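Long-range contacts in inositol-1-monophosphatase (Nostoc sp., PDB 5ZHH), which probably hydrolyses inositol monophosphates to free inositol and inorganic phosphate: residues E81-D87 with S105-N111; I143-T148 with V198-D204; S154-F160 with T182-S188. All blocks are in the same frame, centred on the assembly; numbering follows the deposited sequence.

Contact 1. Residues E81-D87 with S105-N111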
loop_
_atom_site.group_PDB
_atom_site.type_symbol
_atom_site.label_atom_id
_atom_site.label_comp_id
_atom_site.label_asym_id
_atom_site.label_seq_id
_atom_site.Cartn_x
_atom_site.Cartn_y
_atom_site.Cartn_z
ATOM N N GLU A 81 -14.727 -7.757 36.269
ATOM C CA GLU A 81 -14.045 -8.869 35.622
ATOM C C GLU A 81 -13.448 -8.440 34.286
ATOM O O GLU A 81 -12.346 -8.866 33.927
ATOM C CB GLU A 81 -15.014 -10.035 35.431
ATOM C CG GLU A 81 -14.417 -11.219 34.699
ATOM C CD GLU A 81 -15.416 -12.339 34.488
ATOM O OE1 GLU A 81 -16.635 -12.084 34.592
ATOM O OE2 GLU A 81 -14.977 -13.479 34.235
ATOM N N TYR A 82 -14.152 -7.586 33.546
ATOM C CA TYR A 82 -13.708 -7.128 32.234
ATOM C C TYR A 82 -13.360 -5.649 32.299
ATOM O O TYR A 82 -14.217 -4.818 32.623
ATOM C CB TYR A 82 -14.785 -7.379 31.178
ATOM C CG TYR A 82 -15.124 -8.838 31.012
ATOM C CD1 TYR A 82 -14.218 -9.718 30.438
ATOM C CD2 TYR A 82 -16.354 -9.337 31.426
ATOM C CE1 TYR A 82 -14.519 -11.055 30.281
ATOM C CE2 TYR A 82 -16.666 -10.676 31.275
ATOM C CZ TYR A 82 -15.746 -11.529 30.701
ATOM O OH TYR A 82 -16.049 -12.861 30.546
ATOM N N LEU A 83 -12.111 -5.325 31.981
ATOM C CA LEU A 83 -11.627 -3.950 32.005
ATOM C C LEU A 83 -10.800 -3.718 30.753
ATOM O O LEU A 83 -9.754 -4.351 30.575
ATOM C CB LEU A 83 -10.792 -3.665 33.263
ATOM C CG LEU A 83 -10.242 -2.239 33.375
ATOM C CD1 LEU A 83 -11.390 -1.246 33.450
ATOM C CD2 LEU A 83 -9.322 -2.088 34.589
ATOM N N TRP A 84 -11.258 -2.804 29.898
ATOM C CA TRP A 84 -10.550 -2.465 28.671
ATOM C C TRP A 84 -9.577 -1.329 28.955
ATOM O O TRP A 84 -9.953 -0.314 29.550
ATOM C CB TRP A 84 -11.522 -2.053 27.565
ATOM C CG TRP A 84 -12.368 -3.169 27.042
ATOM C CD1 TRP A 84 -13.585 -3.560 27.516
ATOM C CD2 TRP A 84 -12.075 -4.027 25.929
ATOM N NE1 TRP A 84 -14.063 -4.615 26.780
ATOM C CE2 TRP A 84 -13.153 -4.925 25.803
ATOM C CE3 TRP A 84 -10.998 -4.136 25.043
ATOM C CZ2 TRP A 84 -13.194 -5.914 24.818
ATOM C CZ3 TRP A 84 -11.041 -5.122 24.060
ATOM C CH2 TRP A 84 -12.132 -5.996 23.958
ATOM N N ALA A 85 -8.324 -1.517 28.558
ATOM C CA ALA A 85 -7.278 -0.508 28.706
ATOM C C ALA A 85 -7.009 0.064 27.318
ATOM O O ALA A 85 -6.431 -0.620 26.462
ATOM C CB ALA A 85 -6.018 -1.107 29.328
ATOM N N ILE A 86 -7.441 1.307 27.102
ATOM C CA ILE A 86 -7.518 1.924 25.777
ATOM C C ILE A 86 -6.514 3.068 25.694
ATOM O O ILE A 86 -6.552 3.986 26.520
ATOM C CB ILE A 86 -8.928 2.469 25.502
ATOM C CG1 ILE A 86 -9.966 1.354 25.508
ATOM C CG2 ILE A 86 -8.954 3.218 24.185
ATOM C CD1 ILE A 86 -9.530 0.137 24.800
ATOM N N ASP A 87 -5.649 3.042 24.678
ATOM C CA ASP A 87 -4.936 4.254 24.282
ATOM C C ASP A 87 -5.391 4.648 22.884
ATOM O O ASP A 87 -5.024 3.974 21.906
ATOM C CB ASP A 87 -3.416 4.086 24.315
ATOM C CG ASP A 87 -2.682 5.431 24.281
ATOM O OD1 ASP A 87 -3.280 6.437 23.839
ATOM O OD2 ASP A 87 -1.509 5.492 24.695
ATOM N N SER A 105 -4.026 1.469 20.683
ATOM C CA SER A 105 -3.792 0.269 21.482
ATOM C C SER A 105 -5.066 -0.049 22.249
ATOM O O SER A 105 -5.572 0.801 22.988
ATOM C CB SER A 105 -2.613 0.464 22.446
ATOM O OG SER A 105 -2.362 -0.708 23.208
ATOM N N ILE A 106 -5.580 -1.269 22.076
ATOM C CA ILE A 106 -6.822 -1.709 22.710
ATOM C C ILE A 106 -6.555 -3.049 23.381
ATOM O O ILE A 106 -6.399 -4.069 22.698
ATOM C CB ILE A 106 -7.968 -1.832 21.698
ATOM C CG1 ILE A 106 -8.226 -0.479 21.029
ATOM C CG2 ILE A 106 -9.223 -2.353 22.379
ATOM C CD1 ILE A 106 -9.298 -0.521 19.962
ATOM N N GLY A 107 -6.511 -3.061 24.708
ATOM C CA GLY A 107 -6.251 -4.273 25.456
ATOM C C GLY A 107 -7.384 -4.566 26.418
ATOM O O GLY A 107 -8.054 -3.655 26.909
ATOM N N LEU A 108 -7.604 -5.849 26.677
ATOM C CA LEU A 108 -8.632 -6.277 27.614
ATOM C C LEU A 108 -7.964 -7.017 28.759
ATOM O O LEU A 108 -7.238 -7.992 28.531
ATOM C CB LEU A 108 -9.683 -7.163 26.938
ATOM C CG LEU A 108 -10.681 -7.794 27.920
ATOM C CD1 LEU A 108 -11.483 -6.712 28.637
ATOM C CD2 LEU A 108 -11.624 -8.770 27.208
ATOM N N LEU A 109 -8.216 -6.547 29.980
ATOM C CA LEU A 109 -7.825 -7.229 31.205
ATOM C C LEU A 109 -9.000 -8.063 31.700
ATOM O O LEU A 109 -10.114 -7.546 31.858
ATOM C CB LEU A 109 -7.407 -6.229 32.291
ATOM C CG LEU A 109 -6.219 -5.298 32.041
ATOM C CD1 LEU A 109 -6.317 -4.071 32.937
ATOM C CD2 LEU A 109 -4.899 -6.028 32.291
ATOM N N ILE A 110 -8.761 -9.349 31.921
ATOM C CA ILE A 110 -9.743 -10.237 32.528
ATOM C C ILE A 110 -9.227 -10.588 33.918
ATOM O O ILE A 110 -8.178 -11.235 34.059
ATOM C CB ILE A 110 -10.004 -11.481 31.674
ATOM C CG1 ILE A 110 -10.512 -11.047 30.296
ATOM C CG2 ILE A 110 -11.005 -12.401 32.367
ATOM C CD1 ILE A 110 -10.786 -12.188 29.335
ATOM N N ASN A 111 -9.947 -10.126 34.942
ATOM C CA ASN A 111 -9.510 -10.250 36.329
ATOM C C ASN A 111 -8.103 -9.679 36.495
ATOM O O ASN A 111 -7.254 -10.243 37.188
ATOM C CB ASN A 111 -9.587 -11.705 36.797
ATOM C CG ASN A 111 -11.011 -12.250 36.781
ATOM O OD1 ASN A 111 -11.957 -11.572 37.185
ATOM N ND2 ASN A 111 -11.170 -13.466 36.273
HETATM O O HOH W 1 -3.734 -1.209 25.661
#

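Contact 2. Residues I143-T148 with V198-D204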
loop_
_atom_site.group_PDB
_atom_site.type_symbol
_atom_site.label_atom_id
_atom_site.label_comp_id
_atom_site.label_asym_id
_atom_site.label_seq_id
_atom_site.Cartn_x
_atom_site.Cartn_y
_atom_site.Cartn_z
ATOM N N ILE A 143 3.063 -14.210 13.641
ATOM C CA ILE A 143 4.344 -13.610 13.980
ATOM C C ILE A 143 4.909 -14.348 15.185
ATOM O O ILE A 143 4.189 -15.009 15.936
ATOM C CB ILE A 143 4.233 -12.102 14.291
ATOM C CG1 ILE A 143 3.208 -11.869 15.413
ATOM C CG2 ILE A 143 3.937 -11.291 13.022
ATOM C CD1 ILE A 143 3.129 -10.428 15.892
ATOM N N LYS A 144 6.223 -14.232 15.365
ATOM C CA LYS A 144 6.869 -14.903 16.481
ATOM C C LYS A 144 8.098 -14.110 16.904
ATOM O O LYS A 144 8.690 -13.381 16.100
ATOM C CB LYS A 144 7.226 -16.352 16.126
ATOM C CG LYS A 144 8.228 -16.492 15.003
ATOM C CD LYS A 144 8.469 -17.954 14.683
ATOM C CE LYS A 144 9.516 -18.119 13.592
ATOM N NZ LYS A 144 9.833 -19.559 13.372
ATOM N N VAL A 145 8.456 -14.244 18.188
ATOM C CA VAL A 145 9.648 -13.572 18.715
ATOM C C VAL A 145 10.902 -14.116 18.035
ATOM O O VAL A 145 10.905 -15.190 17.417
ATOM C CB VAL A 145 9.746 -13.712 20.245
ATOM C CG1 VAL A 145 8.552 -13.063 20.940
ATOM C CG2 VAL A 145 9.889 -15.172 20.643
ATOM N N SER A 146 11.994 -13.363 18.181
ATOM C CA SER A 146 13.285 -13.735 17.627
ATOM C C SER A 146 13.927 -14.867 18.430
ATOM O O SER A 146 13.495 -15.219 19.532
ATOM C CB SER A 146 14.215 -12.526 17.610
ATOM O OG SER A 146 14.558 -12.165 18.937
ATOM N N ASP A 147 15.006 -15.416 17.878
ATOM C CA ASP A 147 15.762 -16.486 18.513
ATOM C C ASP A 147 17.007 -15.981 19.202
ATOM O O ASP A 147 17.743 -16.782 19.783
ATOM C CB ASP A 147 16.141 -17.570 17.499
ATOM C CG ASP A 147 14.952 -18.373 17.009
ATOM O OD1 ASP A 147 14.071 -18.690 17.835
ATOM O OD2 ASP A 147 14.902 -18.701 15.792
ATOM N N THR A 148 17.257 -14.673 19.149
ATOM C CA THR A 148 18.476 -14.105 19.706
ATOM C C THR A 148 18.648 -14.523 21.161
ATOM O O THR A 148 17.746 -14.345 21.987
ATOM C CB THR A 148 18.436 -12.579 19.606
ATOM O OG1 THR A 148 18.106 -12.199 18.263
ATOM C CG2 THR A 148 19.788 -11.988 19.989
ATOM N N VAL A 198 8.823 -6.302 19.582
ATOM C CA VAL A 198 9.334 -7.518 20.213
ATOM C C VAL A 198 8.517 -8.720 19.753
ATOM O O VAL A 198 9.061 -9.794 19.470
ATOM C CB VAL A 198 9.340 -7.395 21.749
ATOM C CG1 VAL A 198 10.072 -8.595 22.371
ATOM C CG2 VAL A 198 10.013 -6.108 22.194
ATOM N N ALA A 199 7.198 -8.551 19.661
ATOM C CA ALA A 199 6.321 -9.676 19.340
ATOM C C ALA A 199 6.631 -10.278 17.973
ATOM O O ALA A 199 6.545 -11.498 17.797
ATOM C CB ALA A 199 4.861 -9.235 19.409
ATOM N N CYS A 200 6.999 -9.457 16.993
ATOM C CA CYS A 200 7.275 -9.981 15.662
ATOM C C CYS A 200 8.765 -10.126 15.372
ATOM O O CYS A 200 9.134 -10.430 14.235
ATOM C CB CYS A 200 6.606 -9.116 14.590
ATOM S SG CYS A 200 7.158 -7.411 14.496
ATOM N N GLY A 201 9.625 -9.932 16.371
ATOM C CA GLY A 201 11.039 -10.219 16.241
ATOM C C GLY A 201 11.897 -9.109 15.670
ATOM O O GLY A 201 13.094 -9.332 15.442
ATOM N N ARG A 202 11.344 -7.909 15.481
ATOM C CA ARG A 202 12.134 -6.805 14.943
ATOM C C ARG A 202 13.137 -6.274 15.960
ATOM O O ARG A 202 14.152 -5.682 15.579
ATOM C CB ARG A 202 11.211 -5.680 14.489
ATOM C CG ARG A 202 10.432 -6.017 13.208
ATOM C CD ARG A 202 9.285 -5.048 13.016
ATOM N NE ARG A 202 8.487 -5.378 11.835
ATOM C CZ ARG A 202 7.466 -4.649 11.398
ATOM N NH1 ARG A 202 6.795 -5.026 10.318
ATOM N NH2 ARG A 202 7.110 -3.549 12.044
ATOM N N VAL A 203 12.848 -6.435 17.249
ATOM C CA VAL A 203 13.813 -6.234 18.317
ATOM C C VAL A 203 13.740 -7.452 19.220
ATOM O O VAL A 203 12.795 -8.238 19.163
ATOM C CB VAL A 203 13.565 -4.939 19.120
ATOM C CG1 VAL A 203 13.778 -3.718 18.247
ATOM C CG2 VAL A 203 12.164 -4.926 19.684
ATOM N N ASP A 204 14.754 -7.601 20.065
ATOM C CA ASP A 204 14.830 -8.755 20.944
ATOM C C ASP A 204 14.311 -8.469 22.341
ATOM O O ASP A 204 14.031 -9.413 23.080
ATOM C CB ASP A 204 16.276 -9.254 21.014
ATOM C CG ASP A 204 16.849 -9.523 19.639
ATOM O OD1 ASP A 204 16.247 -10.329 18.883
ATOM O OD2 ASP A 204 17.879 -8.914 19.302
HETATM O O HOH W 2 7.393 -12.557 13.212
HETATM O O HOH W 3 11.609 -10.834 19.585
#

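Contact 3. Residues S154-F160 with T182-S188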
loop_
_atom_site.group_PDB
_atom_site.type_symbol
_atom_site.label_atom_id
_atom_site.label_comp_id
_atom_site.label_asym_id
_atom_site.label_seq_id
_atom_site.Cartn_x
_atom_site.Cartn_y
_atom_site.Cartn_z
ATOM N N SER A 154 22.032 -8.588 20.393
ATOM C CA SER A 154 20.642 -8.187 20.492
ATOM C C SER A 154 20.454 -6.746 20.041
ATOM O O SER A 154 21.379 -5.934 20.058
ATOM C CB SER A 154 20.142 -8.339 21.933
ATOM O OG SER A 154 20.139 -9.697 22.342
ATOM N N LEU A 155 19.226 -6.451 19.624
ATOM C CA LEU A 155 18.770 -5.097 19.350
ATOM C C LEU A 155 17.625 -4.827 20.310
ATOM O O LEU A 155 16.667 -5.607 20.365
ATOM C CB LEU A 155 18.304 -4.939 17.898
ATOM C CG LEU A 155 17.880 -3.529 17.470
ATOM C CD1 LEU A 155 19.053 -2.557 17.516
ATOM C CD2 LEU A 155 17.247 -3.544 16.079
ATOM N N LEU A 156 17.731 -3.750 21.076
ATOM C CA LEU A 156 16.748 -3.431 22.098
ATOM C C LEU A 156 16.079 -2.098 21.790
ATOM O O LEU A 156 16.448 -1.389 20.852
ATOM C CB LEU A 156 17.402 -3.385 23.486
ATOM C CG LEU A 156 18.232 -4.604 23.897
ATOM C CD1 LEU A 156 18.798 -4.370 25.304
ATOM C CD2 LEU A 156 17.437 -5.888 23.840
ATOM N N VAL A 157 15.073 -1.766 22.599
ATOM C CA VAL A 157 14.391 -0.481 22.497
ATOM C C VAL A 157 13.940 -0.082 23.896
ATOM O O VAL A 157 13.658 -0.934 24.741
ATOM C CB VAL A 157 13.210 -0.553 21.488
ATOM C CG1 VAL A 157 12.204 -1.625 21.895
ATOM C CG2 VAL A 157 12.528 0.819 21.311
ATOM N N THR A 158 13.885 1.224 24.146
ATOM C CA THR A 158 13.449 1.731 25.438
ATOM C C THR A 158 12.835 3.107 25.232
ATOM O O THR A 158 12.739 3.607 24.107
ATOM C CB THR A 158 14.608 1.769 26.463
ATOM O OG1 THR A 158 14.070 1.984 27.773
ATOM C CG2 THR A 158 15.599 2.888 26.152
ATOM N N GLY A 159 12.362 3.695 26.327
ATOM C CA GLY A 159 11.768 5.015 26.295
ATOM C C GLY A 159 12.100 5.775 27.563
ATOM O O GLY A 159 12.730 5.245 28.476
ATOM N N PHE A 160 11.654 7.029 27.605
ATOM C CA PHE A 160 11.982 7.934 28.698
ATOM C C PHE A 160 10.722 8.695 29.080
ATOM O O PHE A 160 9.987 9.162 28.205
ATOM C CB PHE A 160 13.132 8.867 28.286
ATOM C CG PHE A 160 14.349 8.114 27.829
ATOM C CD1 PHE A 160 15.285 7.659 28.752
ATOM C CD2 PHE A 160 14.521 7.792 26.491
ATOM C CE1 PHE A 160 16.386 6.933 28.337
ATOM C CE2 PHE A 160 15.621 7.061 26.071
ATOM C CZ PHE A 160 16.557 6.636 26.995
ATOM N N THR A 182 24.950 -4.142 23.841
ATOM C CA THR A 182 24.244 -4.760 22.755
ATOM C C THR A 182 24.631 -4.159 21.440
ATOM O O THR A 182 25.497 -3.381 21.381
ATOM C CB THR A 182 22.740 -4.570 22.897
ATOM O OG1 THR A 182 22.410 -3.207 22.693
ATOM C CG2 THR A 182 22.241 -5.029 24.227
ATOM N N GLN A 183 23.933 -4.538 20.386
ATOM C CA GLN A 183 24.152 -3.967 19.075
ATOM C C GLN A 183 23.507 -2.580 18.940
ATOM O O GLN A 183 23.727 -1.922 18.011
ATOM C CB GLN A 183 23.653 -4.865 17.968
ATOM C CG GLN A 183 24.389 -6.157 17.870
ATOM C CD GLN A 183 23.883 -7.011 16.754
ATOM O OE1 GLN A 183 22.822 -6.813 16.261
ATOM N NE2 GLN A 183 24.658 -7.959 16.359
ATOM N N GLY A 184 22.684 -2.192 19.880
ATOM C CA GLY A 184 22.072 -0.880 19.844
ATOM C C GLY A 184 20.752 -0.877 20.580
ATOM O O GLY A 184 20.088 -1.896 20.746
ATOM N N VAL A 185 20.366 0.310 21.036
ATOM C CA VAL A 185 19.088 0.528 21.699
ATOM C C VAL A 185 18.338 1.596 20.914
ATOM O O VAL A 185 18.789 2.748 20.829
ATOM C CB VAL A 185 19.258 0.944 23.169
ATOM C CG1 VAL A 185 17.883 1.100 23.821
ATOM C CG2 VAL A 185 20.109 -0.086 23.920
ATOM N N ARG A 186 17.211 1.209 20.330
ATOM C CA ARG A 186 16.379 2.132 19.584
ATOM C C ARG A 186 15.510 2.953 20.536
ATOM O O ARG A 186 15.304 2.594 21.701
ATOM C CB ARG A 186 15.493 1.343 18.609
ATOM C CG ARG A 186 16.299 0.486 17.620
ATOM C CD ARG A 186 17.009 1.377 16.602
ATOM N NE ARG A 186 17.937 0.660 15.727
ATOM C CZ ARG A 186 19.250 0.583 15.931
ATOM N NH1 ARG A 186 20.025 -0.074 15.076
ATOM N NH2 ARG A 186 19.793 1.159 17.000
ATOM N N ARG A 187 14.984 4.064 20.019
ATOM C CA ARG A 187 13.971 4.858 20.717
ATOM C C ARG A 187 12.972 5.297 19.647
ATOM O O ARG A 187 13.257 6.196 18.849
ATOM C CB ARG A 187 14.586 6.043 21.458
ATOM C CG ARG A 187 13.771 6.583 22.654
ATOM C CD ARG A 187 12.431 7.180 22.246
ATOM N NE ARG A 187 11.712 7.855 23.334
ATOM C CZ ARG A 187 10.614 7.374 23.918
ATOM N NH1 ARG A 187 10.094 6.201 23.533
ATOM N NH2 ARG A 187 10.020 8.073 24.884
ATOM N N SER A 188 11.808 4.652 19.629
ATOM C CA SER A 188 10.802 4.902 18.604
ATOM C C SER A 188 9.807 5.970 19.016
ATOM O O SER A 188 9.322 6.718 18.157
ATOM C CB SER A 188 10.025 3.621 18.289
ATOM O OG SER A 188 9.100 3.351 19.338
HETATM O O HOH W 4 10.836 3.790 21.964
HETATM O O HOH W 5 10.847 11.070 25.985
#

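Contact 1. Residues E81-D87 with S105-N111
The carbonyl oxygen of A85 is gripped twice: G107 N donates to A85 O over 3.0 Å, and a water 2.9 Å from A85 O also accepts from the S105 hydroxyl, tying that serine back to the facing strand. In return A85 N reaches G107 O at 2.7 Å. Such reciprocal pairs recur at L83 with L109 and at D87 with S105, and N111 N adds a bond to E81 O at the far end. This is an antiparallel ladder of strands 82-87 and 105-110 in the large mixed sheet of the inositol monophosphatase fold. Helix 213-225 covers the face carrying A85, S105 and L109, touching the small A85 and S105 with V217 and A218; helix 3-25 covers the face of W84, I106, L108 and I110. On that second face L108 CD1 sits over the five-membered ring of W84, 3.7 Å from its centroid and only 6° off the normal, a CH-pi contact. The leucine gets there because its CG stands opposite the backbone N (chi1 172°). W84 spends its NE1 on H65, so the large ring is both packed and satisfied. I106 CG2 touches W84 CE3 at 3.7 Å and is pressed tightly on I86 CD1 at 3.5 Å, while I110 CG1 lies alongside the tyrosine, 3.9 Å from Y82 CD1. At the other end the D87 carboxylate leads away from S105; its OD1 accepts from L89 N, while OD2 comes close to D90 and D215, a gathering of acids consistent with the metal site of this family.

Contact 2. Residues I143-T148 with V198-D204
T148 and D204 meet with their side chains crossed at about a right angle, the threonine hydroxyl coming down on the carboxylate from above its plane: T148 OG1 donates to D204 OD1 over 2.7 Å, 55° out of that plane. S146 reaches the same oxygen, its OG 2.5 Å from D204 OD1, a distance too short to be taken literally. With chi1 at 68° the S146 hydroxyl lies between its own N and carbonyl carbon and points at the acid; the same OG is also bonded to N249. Serine and threonine suit these places because each short side chain ends in a hydroxyl donor. At the opposite end the contact is apolar: I143 faces C200, with I143 CG2 3.8 Å from C200 CB, and its CD1 reaches the methyl of A199. Between the two ends the loop runs over the turn that follows helix 191-199. G201 has a positive phi (86°), and a side chain there would be pressed against K144 O and the carbonyl of C200. One water, accepting from S146 N at 2.9 Å, passes its own protons to V198 O and V203 O, joining loop and turn. With two hydroxyls on OD1 and L155 N on OD2, the buried D204 carboxylate is well supplied with donors, which probably stabilises its ionised form without a cationic partner among them.

Contact 3. Residues S154-F160 with T182-S188
L155 CD1 sits squarely over one face of the R186 guanidinium, 3.5 Å from CZ, with the two side chains crossing at about a right angle. The R187 guanidinium instead has G159 CA on one face, 3.4 Å from NH1, and two waters at its edge in plane. Both arginines belong to a beta-alpha-beta unit in which strand 156-158, helix 172-181 and strand 185-186 follow one another and the strands pair in parallel. R186 N donates to L156 O at 2.8 Å, while its side chain turns to N94 of the second subunit. R187 CG, anti to the backbone N (chi1 -156°), meets the edge of the F160 ring 3.9 Å from F160 CE2; the bend at chi2 (-65°) then carries the guanidinium to G159, its plane 79° from that of the ring. Glycine fits position 159 because a side chain there would collide with NH1 of R187. Replacing R187 with an alanine would probably open a gap beside the F160 edge and over G159, and leave both edge waters without their guanidinium donor. T158 CG2 packs obliquely on V185 CG1, both residues touching F175. Where helix 172-181 ends, G184 N donates to T182 OG1 at 3.0 Å, closing an ST turn.

In the fold
Along the chain contact 1 closes first; contact 2 then opens, and contact 3 is nested inside the loop that contact 2 closes. Contact 1 belongs to the large mixed sheet, contact 3 to the edge of the smaller one, and their centres lie about 27 Å apart on opposite sides of the chain's centre. Helix 213-225 packs against both contact 1 and contact 2, whose centres are about 24 Å apart, consistent with the layered helix-and-sheet build of this family. Contacts 2 and 3, about 13 Å apart between centres, meet where D204 leads into strand 205-208, the neighbour of strand 156-158. Both also border the second subunit, whereas no other chain touches contact 1.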